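Local coordinates for protein cucumber peeling cupredoxin (Cucumis sativus, PDB 1JER) that binds a single type 1 (blue) copper ion and probably carries electrons, as a plant cupredoxin of the phytocyanin family, at residues Ala44-His50 with Ser66-Arg72; His6-Asp10 with Trp26-Phe32; Asn11-Ser15 with Gln39-Pro43. All coordinates share one frame; numbering follows the deposited sequence.

Interaction 1 (Ala44-His50 with Ser66-Arg72). With CU (copper (II) ion), chain B.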
# COMPACT_ATOMS: atom_id res chain seq x y z
N ALA A 44 -4.47 3.12 16.28
CA ALA A 44 -3.30 2.23 16.39
C ALA A 44 -3.46 1.23 17.51
O ALA A 44 -4.15 1.43 18.52
CB ALA A 44 -2.05 3.12 16.64
N ASN A 45 -2.85 0.05 17.34
CA ASN A 45 -2.87 -0.92 18.39
C ASN A 45 -4.18 -1.55 18.72
O ASN A 45 -4.18 -2.57 19.47
CB ASN A 45 -2.17 -0.38 19.65
CG ASN A 45 -0.66 -0.47 19.59
OD1 ASN A 45 -0.04 -0.45 18.53
ND2 ASN A 45 -0.02 -0.59 20.76
N ALA A 46 -5.33 -1.09 18.23
CA ALA A 46 -6.62 -1.70 18.57
C ALA A 46 -7.04 -2.80 17.61
O ALA A 46 -7.82 -3.69 17.94
CB ALA A 46 -7.71 -0.61 18.54
N HIS A 47 -6.59 -2.71 16.36
CA HIS A 47 -7.05 -3.80 15.40
C HIS A 47 -5.85 -4.11 14.50
O HIS A 47 -4.78 -3.53 14.63
CB HIS A 47 -8.12 -3.09 14.45
CG HIS A 47 -9.34 -2.71 15.22
ND1 HIS A 47 -10.21 -3.65 15.72
CD2 HIS A 47 -9.79 -1.49 15.64
CE1 HIS A 47 -11.19 -3.03 16.39
NE2 HIS A 47 -10.96 -1.73 16.35
N ASN A 48 -6.08 -4.96 13.51
CA ASN A 48 -5.03 -5.18 12.51
C ASN A 48 -5.75 -5.58 11.21
O ASN A 48 -7.00 -5.58 11.20
CB ASN A 48 -4.01 -6.21 12.93
CG ASN A 48 -4.63 -7.55 13.27
OD1 ASN A 48 -4.13 -8.28 14.16
ND2 ASN A 48 -5.71 -7.89 12.66
N VAL A 49 -4.96 -5.84 10.18
CA VAL A 49 -5.54 -6.24 8.90
C VAL A 49 -4.72 -7.43 8.36
O VAL A 49 -3.52 -7.31 8.23
CB VAL A 49 -5.42 -5.11 7.85
CG1 VAL A 49 -6.11 -5.65 6.55
CG2 VAL A 49 -6.18 -3.88 8.32
N HIS A 50 -5.43 -8.53 8.12
CA HIS A 50 -4.75 -9.72 7.61
C HIS A 50 -5.53 -10.28 6.44
O HIS A 50 -6.75 -10.40 6.45
CB HIS A 50 -4.71 -10.76 8.76
CG HIS A 50 -4.20 -12.10 8.37
ND1 HIS A 50 -2.91 -12.36 7.99
CD2 HIS A 50 -4.83 -13.32 8.35
CE1 HIS A 50 -2.75 -13.64 7.71
NE2 HIS A 50 -3.90 -14.24 7.92
N SER A 66 -2.26 -17.79 9.86
CA SER A 66 -2.13 -16.38 10.00
C SER A 66 -0.87 -16.00 10.70
O SER A 66 -0.30 -16.79 11.46
CB SER A 66 -3.38 -15.75 10.64
OG SER A 66 -4.54 -16.44 10.22
N ASP A 67 -0.46 -14.77 10.44
CA ASP A 67 0.81 -14.31 10.90
C ASP A 67 0.76 -13.55 12.20
O ASP A 67 0.39 -12.36 12.24
CB ASP A 67 1.54 -13.51 9.88
CG ASP A 67 2.99 -13.93 9.85
OD1 ASP A 67 3.79 -13.52 10.78
OD2 ASP A 67 3.41 -14.73 8.93
N ASN A 68 1.18 -14.33 13.14
CA ASN A 68 1.44 -13.99 14.52
C ASN A 68 1.00 -12.58 14.89
O ASN A 68 0.96 -12.23 16.08
CB ASN A 68 2.94 -14.07 14.74
CG ASN A 68 3.73 -13.91 13.42
OD1 ASN A 68 4.63 -14.71 13.13
ND2 ASN A 68 3.45 -12.92 12.59
N ASP A 69 0.68 -11.77 13.91
CA ASP A 69 0.31 -10.37 14.19
C ASP A 69 1.52 -9.48 13.87
O ASP A 69 2.07 -9.53 12.76
CB ASP A 69 0.02 -10.24 15.70
CG ASP A 69 -1.29 -9.53 16.03
OD1 ASP A 69 -1.42 -8.28 15.78
OD2 ASP A 69 -2.26 -10.19 16.56
N VAL A 70 1.88 -8.70 14.88
CA VAL A 70 3.10 -7.86 14.87
C VAL A 70 2.81 -6.36 14.62
O VAL A 70 3.09 -5.50 15.47
CB VAL A 70 4.08 -8.36 13.82
CG1 VAL A 70 4.63 -7.25 12.93
CG2 VAL A 70 5.31 -9.04 14.43
N GLU A 71 2.27 -6.04 13.45
CA GLU A 71 2.03 -4.61 13.07
C GLU A 71 0.55 -4.22 13.21
O GLU A 71 -0.33 -4.81 12.56
CB GLU A 71 2.48 -4.36 11.63
CG GLU A 71 2.18 -5.52 10.69
CD GLU A 71 2.49 -5.18 9.23
OE1 GLU A 71 2.01 -4.11 8.70
OE2 GLU A 71 3.23 -5.97 8.53
N ARG A 72 0.34 -3.21 14.05
CA ARG A 72 -0.99 -2.65 14.33
C ARG A 72 -1.00 -1.16 14.02
O ARG A 72 -1.73 -0.39 14.63
CB ARG A 72 -1.36 -2.88 15.79
CG ARG A 72 -1.56 -4.36 16.13
CD ARG A 72 -2.68 -4.59 17.15
NE ARG A 72 -2.69 -5.96 17.69
CZ ARG A 72 -3.20 -6.28 18.88
NH1 ARG A 72 -3.75 -5.35 19.68
NH2 ARG A 72 -3.22 -7.53 19.38
CU CU B . -10.19 -5.58 15.38
O HOH W 1 -2.21 -4.78 10.53
O HOH W 2 -4.88 -17.47 7.98
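N45 and R72 are joined by two hydrogen bonds that run in opposite senses. N45 N donates to R72 O at 3.0 Å, nearly straight at 170°. R72 NH1 returns a bond to N45 O at 2.8 Å, and that oxygen lies in the guanidinium plane. The arginine chain bends at chi2 (-144°), and its CD packs against H47 O at 3.4 Å. R72 NE also makes a salt bridge to D69 OD1 at 3.3 Å, on the syn side but tilted out of the carboxylate plane. D69 is poorly ordered, so this bond is less certain. These loops belong to the copper end of the cupredoxin fold. H47, two residues after N45, turns away from 66-72 and binds the copper ion through ND1 at 2.0 Å. C90, H95 and Q100 complete the site. Water 1 spans the loops, accepting from V49 N and donating to E71 O. In one of its two conformers the H50 ring lies against S66, with H50 NE2 3.2 Å from S66 CB. Water 2 donates to S66 OG, which is also hydrogen-bonded to F63 O, and weakly bonds H50 NE2. The second H50 conformer makes these H50 contacts less sure.

Interaction 2 (His6-Asp10 with Trp26-Phe32)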
# COMPACT_ATOMS: atom_id res chain seq x y z
N HIS A 6 -9.90 3.02 -2.11
CA HIS A 6 -11.24 2.99 -1.46
C HIS A 6 -10.99 3.05 0.08
O HIS A 6 -10.08 2.37 0.54
CB HIS A 6 -11.89 1.65 -1.76
CG HIS A 6 -12.03 1.38 -3.22
ND1 HIS A 6 -13.17 1.79 -3.91
CD2 HIS A 6 -11.23 0.70 -4.08
CE1 HIS A 6 -13.04 1.38 -5.19
NE2 HIS A 6 -11.89 0.73 -5.31
N ILE A 7 -11.82 3.78 0.76
CA ILE A 7 -11.66 3.86 2.24
C ILE A 7 -12.65 2.86 2.86
O ILE A 7 -13.84 3.00 2.73
CB ILE A 7 -12.04 5.28 2.72
CG1 ILE A 7 -11.12 6.36 2.07
CG2 ILE A 7 -11.80 5.33 4.25
CD1 ILE A 7 -9.65 6.08 2.35
N VAL A 8 -12.09 1.79 3.42
CA VAL A 8 -12.93 0.70 3.92
C VAL A 8 -13.89 1.25 4.97
O VAL A 8 -13.46 1.88 5.93
CB VAL A 8 -12.06 -0.41 4.51
CG1 VAL A 8 -12.94 -1.46 5.19
CG2 VAL A 8 -11.20 -1.07 3.44
N GLY A 9 -15.18 1.06 4.75
CA GLY A 9 -16.19 1.57 5.67
C GLY A 9 -16.43 3.06 5.58
O GLY A 9 -17.15 3.60 6.45
N ASP A 10 -15.88 3.72 4.57
CA ASP A 10 -16.00 5.16 4.38
C ASP A 10 -15.66 5.87 5.70
O ASP A 10 -14.59 5.56 6.29
CB ASP A 10 -17.37 5.54 3.85
CG ASP A 10 -17.63 4.89 2.47
OD1 ASP A 10 -16.66 4.71 1.73
OD2 ASP A 10 -18.80 4.66 2.17
N TRP A 26 -21.10 -2.43 2.60
CA TRP A 26 -20.23 -1.38 2.09
C TRP A 26 -19.59 -1.86 0.79
O TRP A 26 -19.56 -1.16 -0.22
CB TRP A 26 -19.08 -1.14 3.17
CG TRP A 26 -18.04 -0.21 2.57
CD1 TRP A 26 -18.13 1.15 2.49
CD2 TRP A 26 -16.79 -0.58 1.98
NE1 TRP A 26 -16.99 1.64 1.85
CE2 TRP A 26 -16.17 0.60 1.54
CE3 TRP A 26 -16.14 -1.80 1.78
CZ2 TRP A 26 -14.92 0.63 0.89
CZ3 TRP A 26 -14.91 -1.77 1.15
CH2 TRP A 26 -14.31 -0.58 0.72
N ALA A 27 -19.09 -3.10 0.79
CA ALA A 27 -18.41 -3.64 -0.40
C ALA A 27 -19.38 -3.77 -1.58
O ALA A 27 -18.98 -3.50 -2.71
CB ALA A 27 -17.83 -5.01 -0.08
N ALA A 28 -20.64 -4.12 -1.30
CA ALA A 28 -21.58 -4.30 -2.45
C ALA A 28 -21.94 -3.00 -3.11
O ALA A 28 -22.53 -2.98 -4.23
CB ALA A 28 -22.84 -5.00 -1.91
N GLY A 29 -21.64 -1.83 -2.54
CA GLY A 29 -21.91 -0.58 -3.20
C GLY A 29 -20.78 -0.08 -4.07
O GLY A 29 -20.86 1.03 -4.61
N LYS A 30 -19.67 -0.81 -4.16
CA LYS A 30 -18.49 -0.33 -4.91
C LYS A 30 -18.13 -1.34 -6.03
O LYS A 30 -18.54 -2.48 -5.99
CB LYS A 30 -17.25 -0.42 -3.96
CG LYS A 30 -17.48 0.29 -2.64
CD LYS A 30 -17.44 1.77 -2.79
CE LYS A 30 -17.50 2.48 -1.42
NZ LYS A 30 -16.99 3.89 -1.61
N THR A 31 -17.26 -0.86 -6.94
CA THR A 31 -16.67 -1.80 -7.94
C THR A 31 -15.14 -1.73 -7.74
O THR A 31 -14.62 -0.60 -7.65
CB THR A 31 -17.00 -1.33 -9.36
OG1 THR A 31 -18.39 -1.57 -9.57
CG2 THR A 31 -16.24 -2.12 -10.42
N PHE A 32 -14.49 -2.86 -7.55
CA PHE A 32 -13.04 -2.83 -7.24
C PHE A 32 -12.27 -3.35 -8.47
O PHE A 32 -12.61 -4.44 -8.92
CB PHE A 32 -12.79 -3.82 -6.07
CG PHE A 32 -13.54 -3.37 -4.81
CD1 PHE A 32 -13.04 -2.34 -4.04
CD2 PHE A 32 -14.73 -3.98 -4.45
CE1 PHE A 32 -13.73 -1.92 -2.90
CE2 PHE A 32 -15.44 -3.55 -3.32
CZ PHE A 32 -14.93 -2.51 -2.55
O HOH W 3 -14.56 4.00 -3.10
O HOH W 4 -14.17 4.79 -0.35
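W26 swings its indole out with CG opposite the backbone N (chi1 171°), which lays one ring face under the turn at V8 and G9. H6 places its CG opposite the carbonyl carbon, and its imidazole reaches F32. The turn is a type II beta turn from I7 to D10, closed by D10 N bonding to I7 O. It follows strand 5-7 and sits against the end of helix 22-28. G9 takes the positive phi of such a turn. Its CA stands 3.9 Å from the centroid of the five-membered ring of W26, close to the ring normal. V8 CA makes a similar CH-pi contact with the six-membered ring. The indole edge serves a polar bond. W26 NE1 donates to D10 OD1 at 3.1 Å and 165°, with the oxygen near the ring plane. The donor stands well above the carboxylate plane. K30 NZ approaches the same oxygen in a weak salt bridge of 3.5 Å. Its ammonium also donates to two waters: water 3 is bonded to H6 ND1, and water 4 accepts from I7 N. H6 and F32 form an edge-to-face pair. The F32 edge points at the imidazole face, with centroids 4.6 Å apart and planes at 62°; F32 CD1 lies over the rim. On its other nitrogen, H6 NE2 is hydrogen-bonded to D36. L102 of strand 101-107 also packs on W26. The indole thus packs its face on the main chain of the turn and uses its N-H at the edge. D10 OD1 takes one good N-H bond from the indole and a weak one from the ammonium, which together probably favour the carboxylate form.

Interaction 3 (Asn11-Ser15 with Gln39-Pro43)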
# COMPACT_ATOMS: atom_id res chain seq x y z
N ASN A 11 -16.52 6.75 6.18
CA ASN A 11 -16.15 7.57 7.38
C ASN A 11 -16.05 6.70 8.63
O ASN A 11 -15.42 7.14 9.63
CB ASN A 11 -17.26 8.61 7.62
CG ASN A 11 -17.27 9.75 6.63
OD1 ASN A 11 -18.33 10.39 6.44
ND2 ASN A 11 -16.16 10.06 6.02
N THR A 12 -16.62 5.53 8.62
CA THR A 12 -16.59 4.66 9.81
C THR A 12 -15.26 4.02 10.01
O THR A 12 -14.78 3.76 11.14
CB THR A 12 -17.69 3.60 9.73
OG1 THR A 12 -18.95 4.26 9.69
CG2 THR A 12 -17.63 2.66 10.91
N GLY A 13 -14.55 3.76 8.88
CA GLY A 13 -13.24 3.15 9.08
C GLY A 13 -13.37 1.68 9.41
O GLY A 13 -14.41 1.06 9.18
N TRP A 14 -12.29 1.10 9.93
CA TRP A 14 -12.21 -0.34 10.18
C TRP A 14 -12.37 -0.58 11.69
O TRP A 14 -11.49 -0.19 12.45
CB TRP A 14 -10.79 -0.76 9.78
CG TRP A 14 -10.46 -2.22 9.77
CD1 TRP A 14 -9.31 -2.72 10.36
CD2 TRP A 14 -11.11 -3.33 9.16
NE1 TRP A 14 -9.26 -4.09 10.16
CE2 TRP A 14 -10.34 -4.49 9.43
CE3 TRP A 14 -12.30 -3.49 8.42
CZ2 TRP A 14 -10.67 -5.76 9.00
CZ3 TRP A 14 -12.63 -4.78 7.99
CH2 TRP A 14 -11.84 -5.90 8.27
N SER A 15 -13.51 -1.11 12.09
CA SER A 15 -13.70 -1.35 13.56
C SER A 15 -14.70 -2.46 13.71
O SER A 15 -15.18 -3.02 12.69
CB SER A 15 -14.10 -0.10 14.30
OG SER A 15 -15.33 0.43 13.86
N GLN A 39 -7.85 1.22 1.79
CA GLN A 39 -7.22 1.88 2.95
C GLN A 39 -8.04 1.53 4.22
O GLN A 39 -9.23 1.86 4.25
CB GLN A 39 -7.21 3.39 2.78
CG GLN A 39 -6.66 4.08 4.04
CD GLN A 39 -6.22 5.50 3.75
OE1 GLN A 39 -5.88 5.82 2.61
NE2 GLN A 39 -6.22 6.33 4.78
N PHE A 40 -7.38 0.94 5.20
CA PHE A 40 -8.09 0.59 6.48
C PHE A 40 -7.55 1.60 7.55
O PHE A 40 -6.35 1.62 7.74
CB PHE A 40 -7.54 -0.79 6.90
CG PHE A 40 -8.07 -1.93 6.02
CD1 PHE A 40 -7.40 -2.23 4.83
CD2 PHE A 40 -9.16 -2.68 6.38
CE1 PHE A 40 -7.83 -3.33 4.07
CE2 PHE A 40 -9.62 -3.75 5.61
CZ PHE A 40 -8.95 -4.03 4.42
N ASN A 41 -8.46 2.37 8.10
CA ASN A 41 -8.10 3.39 9.11
C ASN A 41 -8.69 2.92 10.46
O ASN A 41 -9.86 2.58 10.57
CB ASN A 41 -8.86 4.71 8.77
CG ASN A 41 -8.29 5.36 7.51
OD1 ASN A 41 -7.13 5.33 7.22
ND2 ASN A 41 -9.23 6.02 6.79
N PHE A 42 -7.80 2.90 11.46
CA PHE A 42 -8.33 2.46 12.80
C PHE A 42 -7.35 3.04 13.84
O PHE A 42 -6.22 3.39 13.51
CB PHE A 42 -8.32 0.97 12.85
CG PHE A 42 -7.06 0.27 12.41
CD1 PHE A 42 -6.85 -0.04 11.07
CD2 PHE A 42 -6.09 -0.11 13.33
CE1 PHE A 42 -5.70 -0.70 10.68
CE2 PHE A 42 -4.94 -0.76 12.95
CZ PHE A 42 -4.72 -1.06 11.61
N PRO A 43 -7.78 3.06 15.09
CA PRO A 43 -6.84 3.56 16.14
C PRO A 43 -5.70 2.59 16.31
O PRO A 43 -5.83 1.37 16.35
CB PRO A 43 -7.71 3.65 17.37
CG PRO A 43 -8.99 3.03 17.09
CD PRO A 43 -9.07 2.70 15.61
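An aromatic cluster beside the copper site joins the loop 11-15 to the end of strand 37-40, with F40 over the face of W14 and F42 at its edge. F40 turns its own edge to the indole face. F40 CD2 sits over the middle of the ring system, 3.5 Å from W14 CD2, and the planes are 78° apart. F42 meets the indole differently, in an offset edge-to-face pair with the W14 edge toward the F42 face. There W14 CD1 lies 3.7 Å from F42 CD1. F42 holds CG between its backbone N and carbonyl carbon (chi1 48°), which keeps the ring alongside W14. This is the hydrophobic interior of the cupredoxin fold where it approaches the metal: the W14 side chain touches the copper ligand Q100, and F42 touches H47. The indole N-H is used as well, since W14 NE1 is hydrogen-bonded to N48 O. One backbone bond ties the two segments together, from W14 N to N41 O at 2.9 Å. G13 CA rests 3.7 Å from N41 O. Within 39-43, Q39 NE2 donates to N41 OD1 at 2.8 Å, in the carbonyl plane on a lone pair.

Interactions 2 and 3 alternate along the chain, and both close before interaction 1 opens. The centres of interactions 2 and 3 lie about 12 Å apart. These two share one sheet, in which strands 5-7 and 37-40 run parallel and are probably bonded at H6 O to Q39 N and V8 N to Q39 O. Interaction 3 then leads to interaction 1, about 13 Å away between centres. V49 of interaction 1 packs on both W14 and F40. Interactions 1 and 2 do not touch; their centres are about 21 Å apart, on opposite sides of the chain's centre. The aromatic cluster of interaction 3 therefore connects the contact of the turn after strand 5-7 with helix 22-28 to the loops at the copper ion.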